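Local coordinates for quinonprotein alcohol dehydrogenase-like protein (Bacteroides thetaiotaomicron VPI-5482, PDB 4R5O) that is of unknown function but binds calcium ions and joins an immunoglobulin-like beta-sandwich domain to a seven-bladed beta-propeller, at residues Gln28-Gly33 with Tyr67-Pro72; Cys73-Ser78 with Thr92-Asn97; Tyr197-Gly202 with Leu224-Ser229; Gly234-Asn239 with Tyr251-Leu256; Ser372-Leu377 with Thr389-Arg394. One frame throughout, in Å; residues are numbered along the deposited sequence.

Interaction 1: Gln28-Gly33 with Tyr67-Pro72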
# COMPACT_ATOMS: atom_id res chain seq x y z
N GLN A 28 11.40 -22.33 11.85
CA GLN A 28 11.45 -21.50 13.06
C GLN A 28 10.53 -20.30 12.99
O GLN A 28 10.48 -19.60 11.97
CB GLN A 28 12.89 -20.99 13.28
CG GLN A 28 13.97 -22.08 13.42
CD GLN A 28 13.77 -22.91 14.67
OE1 GLN A 28 13.81 -22.42 15.81
NE2 GLN A 28 13.54 -24.19 14.46
N VAL A 29 9.80 -20.05 14.08
CA VAL A 29 8.94 -18.89 14.20
C VAL A 29 9.41 -18.14 15.47
O VAL A 29 9.49 -18.73 16.55
CB VAL A 29 7.41 -19.20 14.17
CG1 VAL A 29 6.60 -17.93 14.30
CG2 VAL A 29 7.01 -19.93 12.90
N LEU A 30 9.79 -16.87 15.29
CA LEU A 30 10.29 -15.99 16.36
C LEU A 30 9.40 -14.78 16.57
O LEU A 30 8.73 -14.36 15.64
CB LEU A 30 11.73 -15.50 16.04
CG LEU A 30 12.81 -16.56 15.89
CD1 LEU A 30 13.14 -16.82 14.38
CD2 LEU A 30 14.04 -16.18 16.70
N GLU A 31 9.46 -14.18 17.76
CA GLU A 31 8.74 -12.94 18.02
C GLU A 31 9.56 -11.77 17.53
O GLU A 31 10.79 -11.88 17.45
CB GLU A 31 8.41 -12.75 19.53
CG GLU A 31 7.54 -13.83 20.16
CD GLU A 31 6.15 -14.05 19.60
OE1 GLU A 31 5.53 -13.08 19.10
OE2 GLU A 31 5.65 -15.19 19.73
N LEU A 32 8.90 -10.64 17.20
CA LEU A 32 9.62 -9.42 16.85
C LEU A 32 10.46 -9.03 18.06
O LEU A 32 9.97 -9.11 19.20
CB LEU A 32 8.67 -8.30 16.38
CG LEU A 32 8.02 -8.50 15.02
CD1 LEU A 32 6.81 -7.60 14.86
CD2 LEU A 32 9.02 -8.33 13.88
N GLY A 33 11.73 -8.77 17.83
CA GLY A 33 12.65 -8.45 18.92
C GLY A 33 13.55 -9.60 19.32
O GLY A 33 14.61 -9.36 19.90
N TYR A 67 20.89 -13.77 14.00
CA TYR A 67 20.07 -12.90 13.15
C TYR A 67 18.93 -12.30 13.97
O TYR A 67 18.06 -13.06 14.40
CB TYR A 67 19.53 -13.72 11.96
CG TYR A 67 18.91 -12.94 10.84
CD1 TYR A 67 17.57 -12.55 10.89
CD2 TYR A 67 19.60 -12.70 9.66
CE1 TYR A 67 16.99 -11.84 9.84
CE2 TYR A 67 19.01 -12.04 8.59
CZ TYR A 67 17.70 -11.60 8.68
OH TYR A 67 17.14 -10.94 7.61
N LYS A 68 18.94 -10.97 14.21
CA LYS A 68 17.88 -10.33 15.00
C LYS A 68 16.61 -10.18 14.15
O LYS A 68 16.68 -9.68 13.02
CB LYS A 68 18.31 -8.97 15.57
N ILE A 69 15.47 -10.65 14.67
CA ILE A 69 14.18 -10.54 14.01
C ILE A 69 13.60 -9.20 14.46
O ILE A 69 12.78 -9.11 15.40
CB ILE A 69 13.30 -11.79 14.33
CG1 ILE A 69 14.05 -13.09 14.01
CG2 ILE A 69 11.94 -11.74 13.64
CD1 ILE A 69 14.55 -13.24 12.53
N ASP A 70 14.13 -8.13 13.86
CA ASP A 70 13.76 -6.76 14.23
C ASP A 70 12.76 -6.18 13.21
O ASP A 70 12.34 -5.02 13.34
CB ASP A 70 15.03 -5.89 14.34
CG ASP A 70 15.97 -5.87 13.14
OD1 ASP A 70 15.62 -6.48 12.08
OD2 ASP A 70 17.06 -5.26 13.27
N ASN A 71 12.30 -7.01 12.25
CA ASN A 71 11.33 -6.60 11.25
C ASN A 71 10.43 -7.77 10.82
O ASN A 71 10.93 -8.89 10.77
CB ASN A 71 12.07 -6.05 10.02
CG ASN A 71 11.43 -4.81 9.42
OD1 ASN A 71 11.30 -3.78 10.10
ND2 ASN A 71 11.13 -4.83 8.12
N PRO A 72 9.14 -7.58 10.45
CA PRO A 72 8.37 -8.71 9.90
C PRO A 72 9.13 -9.32 8.73
O PRO A 72 9.56 -8.58 7.85
CB PRO A 72 7.05 -8.06 9.46
CG PRO A 72 6.94 -6.84 10.27
CD PRO A 72 8.34 -6.34 10.41

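Interaction 2: Cys73-Ser78 with Thr92-Asn97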
# COMPACT_ATOMS: atom_id res chain seq x y z
N CYS A 73 9.38 -10.65 8.77
CA CYS A 73 10.17 -11.32 7.74
C CYS A 73 9.77 -12.78 7.61
O CYS A 73 9.07 -13.32 8.44
CB CYS A 73 11.66 -11.19 8.03
SG CYS A 73 12.21 -12.07 9.54
N ARG A 74 10.27 -13.40 6.54
CA ARG A 74 10.20 -14.80 6.16
C ARG A 74 11.44 -15.02 5.32
O ARG A 74 11.76 -14.16 4.50
CB ARG A 74 8.87 -15.23 5.48
CG ARG A 74 8.61 -14.60 4.17
CD ARG A 74 7.59 -15.33 3.36
NE ARG A 74 7.43 -14.63 2.07
CZ ARG A 74 6.69 -15.05 1.06
NH1 ARG A 74 6.02 -16.19 1.14
NH2 ARG A 74 6.62 -14.32 -0.05
N ALA A 75 12.19 -16.09 5.59
CA ALA A 75 13.44 -16.38 4.89
C ALA A 75 13.77 -17.86 4.89
O ALA A 75 13.37 -18.59 5.79
CB ALA A 75 14.59 -15.61 5.54
N ASP A 76 14.48 -18.30 3.85
CA ASP A 76 15.04 -19.63 3.69
C ASP A 76 16.46 -19.57 4.20
O ASP A 76 17.14 -18.57 3.97
CB ASP A 76 14.96 -20.12 2.23
CG ASP A 76 13.57 -20.52 1.75
OD1 ASP A 76 12.96 -21.42 2.38
OD2 ASP A 76 13.16 -20.05 0.66
N LEU A 77 16.89 -20.58 4.94
CA LEU A 77 18.24 -20.56 5.49
C LEU A 77 18.97 -21.86 5.19
O LEU A 77 18.46 -22.95 5.47
CB LEU A 77 18.19 -20.31 7.00
CG LEU A 77 19.50 -20.32 7.79
CD1 LEU A 77 20.42 -19.17 7.41
CD2 LEU A 77 19.20 -20.23 9.21
N SER A 78 20.17 -21.73 4.62
CA SER A 78 21.07 -22.84 4.35
C SER A 78 22.36 -22.66 5.10
O SER A 78 22.83 -21.54 5.32
CB SER A 78 21.35 -23.00 2.86
OG SER A 78 20.18 -23.33 2.14
N THR A 92 16.70 -24.97 6.37
CA THR A 92 15.52 -24.72 7.17
C THR A 92 14.96 -23.37 6.70
O THR A 92 15.42 -22.83 5.69
CB THR A 92 15.79 -24.79 8.71
OG1 THR A 92 14.53 -24.78 9.39
CG2 THR A 92 16.70 -23.65 9.24
N SER A 93 13.96 -22.86 7.40
CA SER A 93 13.38 -21.56 7.12
C SER A 93 12.99 -20.91 8.43
O SER A 93 12.89 -21.59 9.46
CB SER A 93 12.20 -21.68 6.16
OG SER A 93 11.21 -22.54 6.68
N PHE A 94 12.87 -19.58 8.43
CA PHE A 94 12.47 -18.84 9.62
C PHE A 94 11.56 -17.70 9.21
O PHE A 94 11.55 -17.28 8.05
CB PHE A 94 13.67 -18.33 10.43
CG PHE A 94 14.55 -17.29 9.80
CD1 PHE A 94 15.65 -17.66 9.05
CD2 PHE A 94 14.34 -15.95 10.04
CE1 PHE A 94 16.52 -16.70 8.55
CE2 PHE A 94 15.20 -14.99 9.51
CZ PHE A 94 16.29 -15.38 8.78
N SER A 95 10.73 -17.27 10.17
CA SER A 95 9.76 -16.19 9.99
C SER A 95 9.45 -15.57 11.32
O SER A 95 9.69 -16.18 12.36
CB SER A 95 8.48 -16.71 9.32
OG SER A 95 7.86 -17.70 10.12
N SER A 96 8.92 -14.36 11.30
CA SER A 96 8.50 -13.60 12.48
C SER A 96 7.03 -13.88 12.79
O SER A 96 6.24 -14.07 11.87
CB SER A 96 8.71 -12.10 12.25
OG SER A 96 8.06 -11.67 11.06
N ASN A 97 6.67 -13.89 14.07
CA ASN A 97 5.29 -14.05 14.51
C ASN A 97 4.72 -12.65 14.67
O ASN A 97 4.74 -12.08 15.76
CB ASN A 97 5.19 -14.91 15.80
CG ASN A 97 3.78 -15.11 16.30
OD1 ASN A 97 2.81 -15.18 15.53
ND2 ASN A 97 3.61 -15.23 17.60

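Interaction 3: Tyr197-Gly202 with Leu224-Ser229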
# COMPACT_ATOMS: atom_id res chain seq x y z
N TYR A 197 -11.94 -8.32 -12.89
CA TYR A 197 -11.39 -7.26 -13.72
C TYR A 197 -11.14 -5.96 -13.00
O TYR A 197 -11.84 -5.60 -12.07
CB TYR A 197 -12.35 -6.95 -14.88
CG TYR A 197 -12.53 -8.10 -15.83
CD1 TYR A 197 -11.54 -8.42 -16.76
CD2 TYR A 197 -13.71 -8.84 -15.85
CE1 TYR A 197 -11.69 -9.49 -17.63
CE2 TYR A 197 -13.88 -9.90 -16.75
CZ TYR A 197 -12.86 -10.22 -17.63
OH TYR A 197 -13.01 -11.24 -18.54
N GLY A 198 -10.18 -5.22 -13.56
CA GLY A 198 -9.82 -3.87 -13.16
C GLY A 198 -9.63 -2.98 -14.38
O GLY A 198 -9.71 -3.45 -15.51
N LEU A 199 -9.40 -1.69 -14.16
CA LEU A 199 -9.13 -0.73 -15.25
C LEU A 199 -7.86 0.01 -14.99
O LEU A 199 -7.63 0.43 -13.86
CB LEU A 199 -10.25 0.30 -15.47
CG LEU A 199 -11.66 -0.11 -15.80
CD1 LEU A 199 -12.55 1.12 -15.74
CD2 LEU A 199 -11.77 -0.82 -17.19
N VAL A 200 -7.04 0.18 -16.02
CA VAL A 200 -5.82 0.96 -15.94
C VAL A 200 -5.98 2.10 -16.95
O VAL A 200 -6.27 1.85 -18.12
CB VAL A 200 -4.52 0.12 -16.13
CG1 VAL A 200 -3.30 1.03 -16.26
CG2 VAL A 200 -4.34 -0.91 -14.99
N THR A 201 -5.89 3.33 -16.47
CA THR A 201 -6.07 4.53 -17.30
C THR A 201 -4.80 5.40 -17.19
O THR A 201 -3.96 5.21 -16.29
CB THR A 201 -7.36 5.27 -16.89
OG1 THR A 201 -7.32 5.57 -15.51
CG2 THR A 201 -8.65 4.42 -17.15
N GLY A 202 -4.66 6.32 -18.14
CA GLY A 202 -3.51 7.21 -18.27
C GLY A 202 -3.28 7.66 -19.70
O GLY A 202 -2.89 8.81 -19.93
N LEU A 224 -5.86 10.64 -21.10
CA LEU A 224 -7.13 10.32 -20.40
C LEU A 224 -6.79 9.40 -19.22
O LEU A 224 -6.32 8.29 -19.42
CB LEU A 224 -8.21 9.70 -21.31
CG LEU A 224 -9.48 9.12 -20.62
CD1 LEU A 224 -10.22 10.17 -19.85
CD2 LEU A 224 -10.39 8.45 -21.61
N CYS A 225 -7.03 9.89 -18.02
CA CYS A 225 -6.69 9.23 -16.79
C CYS A 225 -7.82 9.37 -15.76
O CYS A 225 -8.33 10.47 -15.56
CB CYS A 225 -5.39 9.81 -16.23
SG CYS A 225 -4.76 8.94 -14.78
N PHE A 226 -8.16 8.26 -15.07
CA PHE A 226 -9.11 8.37 -13.96
C PHE A 226 -8.26 8.56 -12.72
O PHE A 226 -7.80 7.57 -12.14
CB PHE A 226 -10.10 7.18 -13.83
CG PHE A 226 -10.94 6.69 -15.00
CD1 PHE A 226 -11.04 7.44 -16.17
CD2 PHE A 226 -11.65 5.50 -14.91
CE1 PHE A 226 -11.79 6.98 -17.26
CE2 PHE A 226 -12.45 5.06 -15.98
CZ PHE A 226 -12.49 5.78 -17.16
N TYR A 227 -7.98 9.82 -12.34
CA TYR A 227 -7.15 10.13 -11.16
C TYR A 227 -7.81 9.54 -9.95
O TYR A 227 -7.13 9.04 -9.08
CB TYR A 227 -6.92 11.64 -11.00
CG TYR A 227 -6.16 12.21 -12.18
CD1 TYR A 227 -4.81 11.91 -12.36
CD2 TYR A 227 -6.79 12.98 -13.14
CE1 TYR A 227 -4.10 12.40 -13.47
CE2 TYR A 227 -6.10 13.48 -14.24
CZ TYR A 227 -4.75 13.19 -14.39
OH TYR A 227 -4.05 13.65 -15.48
N ASN A 228 -9.16 9.51 -9.96
CA ASN A 228 -10.02 8.91 -8.95
C ASN A 228 -11.23 8.36 -9.60
O ASN A 228 -11.72 8.94 -10.57
CB ASN A 228 -10.41 9.92 -7.86
CG ASN A 228 -9.26 10.52 -7.15
OD1 ASN A 228 -8.67 9.93 -6.25
ND2 ASN A 228 -8.85 11.67 -7.64
N SER A 229 -11.70 7.23 -9.09
CA SER A 229 -12.88 6.53 -9.61
C SER A 229 -13.52 5.71 -8.49
O SER A 229 -12.96 5.61 -7.40
CB SER A 229 -12.51 5.64 -10.80
OG SER A 229 -11.47 4.74 -10.48

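Interaction 4: Gly234-Asn239 with Tyr251-Leu256. With CA (calcium ion), chain K.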
# COMPACT_ATOMS: atom_id res chain seq x y z
N GLY A 234 -23.65 -0.14 -10.88
CA GLY A 234 -23.26 -0.68 -12.17
C GLY A 234 -22.46 0.25 -13.06
O GLY A 234 -22.21 -0.09 -14.22
N LYS A 235 -22.01 1.40 -12.51
CA LYS A 235 -21.24 2.39 -13.25
C LYS A 235 -19.88 2.67 -12.62
O LYS A 235 -19.71 2.50 -11.42
CB LYS A 235 -22.00 3.75 -13.35
CG LYS A 235 -23.42 3.70 -13.93
CD LYS A 235 -23.50 3.23 -15.36
CE LYS A 235 -24.94 3.14 -15.82
NZ LYS A 235 -25.05 2.75 -17.25
N VAL A 236 -18.95 3.15 -13.44
CA VAL A 236 -17.65 3.65 -13.01
C VAL A 236 -17.70 5.17 -13.04
O VAL A 236 -17.77 5.75 -14.12
CB VAL A 236 -16.46 3.11 -13.85
CG1 VAL A 236 -15.13 3.68 -13.35
CG2 VAL A 236 -16.43 1.58 -13.86
N LEU A 237 -17.68 5.82 -11.88
CA LEU A 237 -17.63 7.29 -11.78
C LEU A 237 -16.19 7.72 -11.87
O LEU A 237 -15.38 7.11 -11.20
CB LEU A 237 -18.28 7.78 -10.48
CG LEU A 237 -19.77 7.55 -10.39
CD1 LEU A 237 -20.27 7.67 -8.96
CD2 LEU A 237 -20.51 8.52 -11.29
N SER A 238 -15.84 8.72 -12.70
CA SER A 238 -14.43 9.11 -12.78
C SER A 238 -14.21 10.65 -12.64
O SER A 238 -15.04 11.48 -13.03
CB SER A 238 -13.83 8.66 -14.11
OG SER A 238 -14.39 9.38 -15.20
N ASN A 239 -13.05 10.97 -12.03
CA ASN A 239 -12.40 12.26 -11.90
C ASN A 239 -11.20 12.21 -12.82
O ASN A 239 -10.28 11.43 -12.54
CB ASN A 239 -12.04 12.56 -10.45
CG ASN A 239 -11.04 13.68 -10.28
OD1 ASN A 239 -10.02 13.50 -9.63
ND2 ASN A 239 -11.23 14.80 -10.95
N TYR A 251 -19.01 5.53 -16.92
CA TYR A 251 -19.00 4.44 -17.89
C TYR A 251 -19.80 3.28 -17.31
O TYR A 251 -20.03 3.23 -16.10
CB TYR A 251 -17.53 4.04 -18.22
CG TYR A 251 -16.67 5.17 -18.73
CD1 TYR A 251 -16.13 6.11 -17.84
CD2 TYR A 251 -16.32 5.27 -20.08
CE1 TYR A 251 -15.37 7.18 -18.30
CE2 TYR A 251 -15.51 6.32 -20.54
CZ TYR A 251 -15.04 7.27 -19.65
OH TYR A 251 -14.25 8.32 -20.07
N ASP A 252 -20.25 2.36 -18.16
CA ASP A 252 -21.01 1.20 -17.69
C ASP A 252 -20.03 0.06 -17.41
O ASP A 252 -19.20 -0.24 -18.28
CB ASP A 252 -22.07 0.81 -18.73
CG ASP A 252 -22.97 -0.30 -18.30
OD1 ASP A 252 -23.91 -0.03 -17.52
OD2 ASP A 252 -22.78 -1.44 -18.77
N VAL A 253 -20.09 -0.55 -16.20
CA VAL A 253 -19.18 -1.63 -15.79
C VAL A 253 -19.29 -2.80 -16.78
O VAL A 253 -18.27 -3.29 -17.24
CB VAL A 253 -19.46 -2.07 -14.32
CG1 VAL A 253 -18.77 -3.39 -13.96
CG2 VAL A 253 -19.06 -0.97 -13.33
N ASN A 254 -20.51 -3.23 -17.14
CA ASN A 254 -20.73 -4.37 -18.05
C ASN A 254 -20.22 -4.08 -19.46
O ASN A 254 -19.67 -5.00 -20.09
CB ASN A 254 -22.20 -4.74 -18.11
CG ASN A 254 -22.69 -5.32 -16.81
OD1 ASN A 254 -21.94 -5.99 -16.09
ND2 ASN A 254 -23.96 -5.08 -16.51
N GLU A 255 -20.37 -2.83 -19.95
CA GLU A 255 -19.86 -2.41 -21.26
C GLU A 255 -18.31 -2.44 -21.27
O GLU A 255 -17.71 -2.91 -22.23
CB GLU A 255 -20.38 -1.03 -21.62
CG GLU A 255 -19.93 -0.55 -22.99
CD GLU A 255 -20.50 0.78 -23.45
OE1 GLU A 255 -21.23 1.44 -22.68
OE2 GLU A 255 -20.22 1.14 -24.62
N LEU A 256 -17.68 -2.00 -20.16
CA LEU A 256 -16.23 -2.01 -19.96
C LEU A 256 -15.67 -3.42 -19.92
O LEU A 256 -14.59 -3.64 -20.44
CB LEU A 256 -15.84 -1.28 -18.66
CG LEU A 256 -16.07 0.23 -18.65
CD1 LEU A 256 -15.98 0.76 -17.27
CD2 LEU A 256 -15.09 0.92 -19.53
CA CA K . -25.49 -1.49 -16.26
O HOH W 1 -23.87 -3.12 -14.68
O HOH W 2 -13.23 10.10 -17.73
O HOH W 3 -24.93 -2.83 -18.05
O HOH W 4 -26.49 0.24 -14.22
O HOH W 5 -26.60 -0.63 -18.40

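Interaction 5: Ser372-Leu377 with Thr389-Arg394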
# COMPACT_ATOMS: atom_id res chain seq x y z
N SER A 372 1.20 21.57 5.73
CA SER A 372 0.11 21.24 4.81
C SER A 372 -0.12 19.73 4.80
O SER A 372 0.79 18.97 5.17
CB SER A 372 0.42 21.76 3.41
OG SER A 372 1.64 21.25 2.91
N ILE A 373 -1.35 19.31 4.44
CA ILE A 373 -1.77 17.91 4.34
C ILE A 373 -1.47 17.50 2.91
O ILE A 373 -1.98 18.12 1.97
CB ILE A 373 -3.25 17.73 4.79
CG1 ILE A 373 -3.35 18.15 6.30
CG2 ILE A 373 -3.74 16.28 4.55
CD1 ILE A 373 -4.68 18.25 6.86
N THR A 374 -0.57 16.53 2.75
CA THR A 374 0.01 16.16 1.45
C THR A 374 -0.33 14.73 0.98
O THR A 374 0.34 14.23 0.07
CB THR A 374 1.53 16.29 1.56
OG1 THR A 374 1.99 15.50 2.67
CG2 THR A 374 1.98 17.76 1.74
N ALA A 375 -1.37 14.11 1.52
CA ALA A 375 -1.81 12.78 1.11
C ALA A 375 -3.27 12.61 1.41
O ALA A 375 -3.78 13.39 2.23
CB ALA A 375 -1.00 11.71 1.81
N PRO A 376 -4.00 11.64 0.78
CA PRO A 376 -5.42 11.47 1.12
C PRO A 376 -5.62 11.07 2.58
O PRO A 376 -4.76 10.42 3.17
CB PRO A 376 -5.87 10.34 0.19
CG PRO A 376 -4.68 9.65 -0.18
CD PRO A 376 -3.58 10.65 -0.23
N LEU A 377 -6.75 11.49 3.17
CA LEU A 377 -7.10 11.09 4.53
C LEU A 377 -7.42 9.62 4.59
O LEU A 377 -7.94 9.06 3.61
CB LEU A 377 -8.30 11.89 5.05
CG LEU A 377 -8.19 13.41 5.20
CD1 LEU A 377 -9.56 14.01 5.50
CD2 LEU A 377 -7.17 13.78 6.28
N THR A 389 -1.69 12.95 6.94
CA THR A 389 -0.30 13.09 6.49
C THR A 389 0.02 14.58 6.34
O THR A 389 -0.59 15.27 5.54
CB THR A 389 -0.06 12.32 5.20
OG1 THR A 389 -0.42 10.95 5.39
CG2 THR A 389 1.35 12.43 4.69
N TYR A 390 0.98 15.06 7.15
CA TYR A 390 1.46 16.44 7.15
C TYR A 390 2.87 16.56 6.59
O TYR A 390 3.66 15.61 6.74
CB TYR A 390 1.46 17.02 8.58
CG TYR A 390 0.11 17.15 9.24
CD1 TYR A 390 -0.70 18.24 8.97
CD2 TYR A 390 -0.29 16.26 10.22
CE1 TYR A 390 -1.93 18.40 9.61
CE2 TYR A 390 -1.51 16.42 10.87
CZ TYR A 390 -2.33 17.49 10.57
OH TYR A 390 -3.54 17.66 11.20
N THR A 391 3.21 17.74 6.00
CA THR A 391 4.55 18.06 5.53
C THR A 391 4.85 19.49 5.90
O THR A 391 4.06 20.40 5.60
CB THR A 391 4.73 17.81 4.02
OG1 THR A 391 4.45 16.44 3.72
CG2 THR A 391 6.14 18.14 3.53
N GLU A 392 6.00 19.70 6.60
CA GLU A 392 6.51 21.02 6.93
C GLU A 392 7.17 21.54 5.66
O GLU A 392 8.15 20.95 5.20
CB GLU A 392 7.45 21.03 8.15
CG GLU A 392 6.77 20.78 9.49
CD GLU A 392 7.61 20.99 10.74
OE1 GLU A 392 8.49 21.88 10.74
OE2 GLU A 392 7.30 20.34 11.77
N GLU A 393 6.53 22.54 5.04
CA GLU A 393 6.87 23.14 3.75
C GLU A 393 8.35 23.59 3.67
O GLU A 393 9.03 23.27 2.68
CB GLU A 393 5.97 24.37 3.48
CG GLU A 393 4.47 24.08 3.54
CD GLU A 393 3.50 25.25 3.40
OE1 GLU A 393 3.97 26.41 3.33
OE2 GLU A 393 2.28 25.00 3.38
N ARG A 394 8.83 24.30 4.71
CA ARG A 394 10.17 24.87 4.75
C ARG A 394 11.30 23.83 4.91
O ARG A 394 12.38 24.08 4.37
CB ARG A 394 10.28 25.86 5.91
O HOH W 6 -3.64 12.89 4.87
O HOH W 7 -2.96 10.41 5.98

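Interaction 1: Gln28-Gly33 with Tyr67-Pro72
L30 and L32 both reach I69, but each leucine uses it differently. The side chains of L30 and I69 cross at about a right angle, and the CG1 branch of I69 lies 3.9 Å from CD1 of L30 and about as close to its CB. With chi1 at -53°, I69 sets CG1 beside its own backbone N, where it faces L30, and CG2 on the carbonyl side, where it packs against S96 and is only loosely approached by L32. In the immunoglobulin-like sandwich, strand 28-31 is an outermost strand of the five-stranded sheet and strand 65-68 pairs with strand 35-38, so this contact links the ends of strands from two different sheets. I69 is the centre of an inverse gamma turn, and its carbonyl is turned to the 28-33 segment. G33 N donates to I69 O at 2.7 Å, nearly straight at 168°, and L32 CA adds a CH contact of 3.5 Å to the same I69 O. The positive phi of G33, 102°, suits a glycine at this point. The side chain of L32 reaches past the turn, placing its CD2 methyl 3.4 Å from C of N71 and 4.1 Å from CD of P72. Y123 and H98 touch both L32 and P72, while the carboxylate of E31 turns elsewhere, to ND2 of N97.

Interaction 2: Cys73-Ser78 with Thr92-Asn97
F94, L77 and C73 bury the most surface where strands 74-83 and 86-97 pair as an antiparallel hairpin. The phenyl group of F94 leans back over the partner strand because its CG sits between the backbone N and the carbonyl carbon (chi1 66°). One ring face thereby receives the methyl of A75, a CH-pi contact with CB of A75 3.9 Å from the F94 centroid and displaced toward the rim. L77 approaches the same ring at its edge, CB of L77 being 4.2 Å from CD1 of F94. On the far side of A75 along the strand, C73 comes in obliquely, its SG 4.2 Å from CE2 of F94, a sulfur-aromatic contact. L77 also brings its CD2 to 4.2 Å from CG2 of T92.

The backbone supports this row through the hydrogen-bonded pairs A75-F94 and L77-T92, while R74-S95 and D76-S93 are non-hydrogen-bonded pairs whose side chains lie on the other face. At C73 the ladder changes: S96 N still donates to C73 O at 3.0 Å, but C73 N turns to the side-chain OG of S96 at 2.8 Å, and that hydroxyl is also bonded to ND1 of H98. On the side of the sheet that carries F94, the edge of its ring meets the face of Y67, with L36 and I69 packing beside it and I38 against L77. Within the sheet, strand 28-31 flanks 86-97 in parallel, and strand 49-54 flanks 74-83 antiparallel.

Interaction 3: Tyr197-Gly202 with Leu224-Ser229
T201 grips F226 in two ways, by a hydrogen bond to its backbone and by a methyl placed over its ring. Of the two hydrogen bonds in the contact, the stronger runs from F226 N to OG1 of T201, 2.9 Å long and nearly straight at 167°. The second, G202 N to L224 O, is weak, also 2.9 Å but sharply bent. T201 OG1 makes a further weak bond with G189 O.

The pair spans a junction in the beta-propeller: strand 197-201 is an inner member of one four-stranded antiparallel sheet, whereas 224-227 is the last part of the connection leading into strand 228-232 of the next.

The apolar contacts centre on the phenyl ring. A chi1 of 55° lets T201 point OG1 at the amide of F226 while its CG2 stands directly above the middle of the F226 ring. This CH-pi contact measures 3.7 Å from T201 CG2 to the F226 centroid, only 4° off the ring normal. L199 comes obliquely, its CD1 3.9 Å from CE2 of F226. One residue before F226, CB of C225 lies 3.8 Å from CA of G202. F226 also meets the ring of Y251 and the side chains of I205, V236 and S238.

Interaction 4: Gly234-Asn239 with Tyr251-Leu256
K235 and D252 face each other in a propeller hairpin, where strand 246-252 runs straight into helix 253-258 beside a calcium ion. D252 is the N-cap of that helix. Its two carboxylate oxygens divide the work: OD2 of D252 accepts the capping bond from E255 N at 3.0 Å, while OD1 of D252 binds the calcium at 2.5 Å and takes the salt bridge from NZ of K235 at 3.0 Å. The lysine approaches on the anti side of OD1, its chain bent at chi2 (-63°) to come back over the neighbouring strand; its charge and the ion's probably help keep the aspartate ionised. Four waters are also bound to the calcium, and one of them links OD2 of D252 to ND2 of N254.

V236 and Y251 form a hydrogen-bonded antiparallel pair, and K235 with D252 the adjoining non-hydrogen-bonded one. The first turn of the helix is then tied to the residue just before strand 235-239: V253 N donates to G234 O at 2.9 Å. On the sheet face away from K235, CG2 of V236 touches both CG2 of V253 at 3.7 Å and CD1 of L256 at 3.5 Å. Farther along, a water joins OG of S238 to OH of Y251; K249 O is also bonded to that serine hydroxyl.

Interaction 5: Ser372-Leu377 with Thr389-Arg394
S372 opens the contact by pairing with T391 in a two-way backbone exchange: T391 N donates to S372 O at 2.8 Å, and S372 N to T391 O at 3.1 Å. At I373 the partner is Y390, a non-hydrogen-bonded pair. The two side chains lie alongside one another and point the same way, CG1 of I373 being 3.6 Å from CE1 of Y390, while the phenol OH goes on to that of Y403.

T374 has two anchors. Its N donates to T389 O at 3.1 Å, and its hydroxyl meets that of T391, OG1 to OG1, at 2.8 Å. The T374 and T391 side chains cross at about a right angle, and chi1 of T374 (55°) turns OG1 toward T391. At A375 no direct backbone bond continues the ladder: the methyl packs on T389, CB to CB at 3.6 Å, and T389 N instead donates to a water lying 2.7 Å from A375 O.

This edge of the four-stranded propeller sheet thus splits by chemistry. I373 and the ring of Y390 make one face largely apolar, whereas the threonine hydroxyls, continued from T391 to S398, link strands on the other, and water bridges the two segments between A375 and T389.

From the N terminus, each contact closes its loop before the next one opens, so none of the five nest or cross. Interaction 1 closes a loop of 33 residues in the sandwich domain, and interaction 2 follows at once as the turn-closed hairpin 74-97. The two touch through the pairing of strand 28-31 with 86-97. The rest lie in the propeller. Interaction 3 spans 21 residues that hold the last two strands of one blade, and brings the entry to the next blade back onto its second strand. That next blade's hairpin is interaction 4; they meet where N228 pairs with N239 and F226 packs on Y251. Interaction 5 closes a later hairpin and touches none of the others.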